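N2152 (Neocallimastix frontalis, PDB 5U22) is a family 39 glycoside hydrolase from an anaerobic rumen fungus, a TIM barrel joined to a beta sandwich, that probably cleaves rare arabinosyl linkages. Local coordinates at residues Y306-D311 with K372-D377. Sequence-based numbering, arbitrary orientation.
Sequences YKWYGD and KVEKID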
loop_
_atom_site.group_PDB
_atom_site.type_symbol
_atom_site.label_atom_id
_atom_site.label_comp_id
_atom_site.label_asym_id
_atom_site.label_seq_id
_atom_site.Cartn_x
_atom_site.Cartn_y
_atom_site.Cartn_z
ATOM N N TYR A 306 -7.598 -7.820 4.076
ATOM C CA TYR A 306 -7.325 -6.426 4.401
ATOM C C TYR A 306 -8.177 -5.934 5.567
ATOM O O TYR A 306 -7.781 -4.988 6.253
ATOM C CB TYR A 306 -7.508 -5.559 3.148
ATOM C CG TYR A 306 -6.259 -5.573 2.279
ATOM C CD1 TYR A 306 -5.956 -6.665 1.469
ATOM C CD2 TYR A 306 -5.370 -4.508 2.303
ATOM C CE1 TYR A 306 -4.799 -6.674 0.689
ATOM C CE2 TYR A 306 -4.224 -4.506 1.529
ATOM C CZ TYR A 306 -3.939 -5.586 0.729
ATOM O OH TYR A 306 -2.794 -5.546 -0.037
ATOM N N LYS A 307 -9.328 -6.563 5.819
ATOM C CA LYS A 307 -10.098 -6.223 7.012
ATOM C C LYS A 307 -9.341 -6.627 8.274
ATOM O O LYS A 307 -9.269 -5.853 9.241
ATOM C CB LYS A 307 -11.472 -6.894 6.946
ATOM C CG LYS A 307 -12.299 -6.789 8.236
ATOM C CD LYS A 307 -12.873 -5.404 8.440
ATOM C CE LYS A 307 -13.762 -5.351 9.700
ATOM N NZ LYS A 307 -13.782 -3.996 10.289
ATOM N N TRP A 308 -8.774 -7.839 8.285
ATOM C CA TRP A 308 -7.907 -8.251 9.388
ATOM C C TRP A 308 -6.808 -7.228 9.609
ATOM O O TRP A 308 -6.519 -6.823 10.743
ATOM C CB TRP A 308 -7.267 -9.598 9.075
ATOM C CG TRP A 308 -8.135 -10.788 9.173
ATOM C CD1 TRP A 308 -9.378 -10.869 9.713
ATOM C CD2 TRP A 308 -7.807 -12.095 8.705
ATOM N NE1 TRP A 308 -9.848 -12.162 9.621
ATOM C CE2 TRP A 308 -8.898 -12.932 9.002
ATOM C CE3 TRP A 308 -6.690 -12.640 8.058
ATOM C CZ2 TRP A 308 -8.905 -14.294 8.682
ATOM C CZ3 TRP A 308 -6.698 -13.988 7.741
ATOM C CH2 TRP A 308 -7.799 -14.799 8.052
ATOM N N TYR A 309 -6.183 -6.806 8.511
ATOM C CA TYR A 309 -5.095 -5.839 8.575
ATOM C C TYR A 309 -5.573 -4.514 9.147
ATOM O O TYR A 309 -4.964 -3.963 10.074
ATOM C CB TYR A 309 -4.531 -5.657 7.165
ATOM C CG TYR A 309 -3.383 -4.690 7.012
ATOM C CD1 TYR A 309 -2.353 -4.623 7.955
ATOM C CD2 TYR A 309 -3.301 -3.883 5.883
ATOM C CE1 TYR A 309 -1.277 -3.746 7.792
ATOM C CE2 TYR A 309 -2.226 -3.017 5.695
ATOM C CZ TYR A 309 -1.220 -2.949 6.644
ATOM O OH TYR A 309 -0.168 -2.088 6.432
ATOM N N GLY A 310 -6.666 -3.984 8.600
ATOM C CA GLY A 310 -7.162 -2.696 9.053
ATOM C C GLY A 310 -7.599 -2.701 10.503
ATOM O O GLY A 310 -7.587 -1.650 11.157
ATOM N N ASP A 311 -8.018 -3.868 11.017
ATOM C CA ASP A 311 -8.428 -3.998 12.416
ATOM C C ASP A 311 -7.261 -3.909 13.382
ATOM O O ASP A 311 -7.493 -3.784 14.590
ATOM C CB ASP A 311 -9.135 -5.338 12.675
ATOM C CG ASP A 311 -10.516 -5.414 12.056
ATOM O OD1 ASP A 311 -11.042 -4.367 11.623
ATOM O OD2 ASP A 311 -11.083 -6.535 12.033
ATOM N N LYS A 372 -6.770 -18.383 18.348
ATOM C CA LYS A 372 -7.685 -18.684 17.261
ATOM C C LYS A 372 -6.934 -18.531 15.948
ATOM O O LYS A 372 -6.339 -17.480 15.689
ATOM C CB LYS A 372 -8.901 -17.764 17.299
ATOM C CG LYS A 372 -9.862 -17.957 16.136
ATOM C CD LYS A 372 -11.054 -17.031 16.309
ATOM C CE LYS A 372 -12.153 -17.292 15.287
ATOM N NZ LYS A 372 -13.281 -16.317 15.462
ATOM N N VAL A 373 -6.947 -19.580 15.136
ATOM C CA VAL A 373 -6.220 -19.618 13.871
ATOM C C VAL A 373 -7.252 -19.678 12.751
ATOM O O VAL A 373 -8.102 -20.575 12.733
ATOM C CB VAL A 373 -5.258 -20.819 13.822
ATOM C CG1 VAL A 373 -4.476 -20.826 12.523
ATOM C CG2 VAL A 373 -4.312 -20.775 15.019
ATOM N N GLU A 374 -7.190 -18.722 11.826
ATOM C CA GLU A 374 -8.160 -18.635 10.741
ATOM C C GLU A 374 -7.457 -18.569 9.391
ATOM O O GLU A 374 -6.283 -18.200 9.292
ATOM C CB GLU A 374 -9.055 -17.398 10.865
ATOM C CG GLU A 374 -9.698 -17.214 12.198
ATOM C CD GLU A 374 -10.425 -15.888 12.274
ATOM O OE1 GLU A 374 -11.459 -15.756 11.596
ATOM O OE2 GLU A 374 -9.945 -14.978 12.978
ATOM N N LYS A 375 -8.211 -18.892 8.338
ATOM C CA LYS A 375 -7.730 -18.733 6.972
ATOM C C LYS A 375 -8.809 -18.101 6.109
ATOM O O LYS A 375 -10.008 -18.240 6.373
ATOM C CB LYS A 375 -7.300 -20.067 6.349
ATOM C CG LYS A 375 -8.430 -21.074 6.162
ATOM C CD LYS A 375 -7.906 -22.330 5.484
ATOM C CE LYS A 375 -8.931 -23.468 5.508
ATOM N NZ LYS A 375 -10.158 -23.128 4.751
ATOM N N ILE A 376 -8.370 -17.405 5.068
ATOM C CA ILE A 376 -9.266 -16.898 4.040
ATOM C C ILE A 376 -8.771 -17.484 2.727
ATOM O O ILE A 376 -7.630 -17.236 2.318
ATOM C CB ILE A 376 -9.321 -15.363 4.008
ATOM C CG1 ILE A 376 -10.269 -14.894 2.904
ATOM C CG2 ILE A 376 -7.917 -14.718 3.872
ATOM C CD1 ILE A 376 -11.719 -15.166 3.242
ATOM N N ASP A 377 -9.594 -18.316 2.100
ATOM C CA ASP A 377 -9.154 -18.994 0.893
ATOM C C ASP A 377 -9.452 -18.143 -0.336
ATOM O O ASP A 377 -10.350 -17.299 -0.341
ATOM C CB ASP A 377 -9.819 -20.368 0.754
ATOM C CG ASP A 377 -9.346 -21.352 1.805
ATOM O OD1 ASP A 377 -8.211 -21.194 2.304
ATOM O OD2 ASP A 377 -10.111 -22.281 2.132
#
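Trp-308 drives the six-membered end of its indole between Glu-374 and Ile-376, overlapping the backbone of strand 372-376 where that backbone passes from one to the other. With its CG opposite the carbonyl carbon (chi1 -74°), the ring stands out from helix 306-310 and spans a separation of 11.2 Å between the helix and strand axes, a distance that suits tryptophan, the largest aromatic side chain. At one corner CZ2 of Trp-308 lies 3.8 Å from CB of Glu-374; its CH2 comes to 4.0 Å from the backbone C of Lys-375, and its CZ3 rests 4.1 Å from CG2 of Ile-376. No hydrogen bond links the two segments, so van der Waals contact alone joins them directly.

Glu-374 offers the indole its aliphatic root, while its carboxylate, turned 57° from the ring plane, forms a salt bridge through OE2 with Arg-417 on the adjacent strand. That arginine also makes a cation-pi contact with Trp-308, so one guanidinium answers a buried acid and an aromatic ring together. The branched Ile-376 suits the other side: its CG2 meets the indole, and the side chain also packs on Ala-301, Tyr-304 and Phe-305 of the same helix. Lys-375 points away from the helix, and its NZ bridges to OD2 of Asp-377 at 2.8 Å. Were Trp-308 replaced by alanine, a gap would probably open between helix and strand, and Arg-417 would lose its aromatic partner.

Behind the helix, Tyr-306 and Tyr-309 pack against helix 258-270 of the barrel. Helix 301-310 thus presents an aromatic wedge to the beta sandwich, an interdomain interface consistent with the two-domain architecture of family 39 glycoside hydrolases.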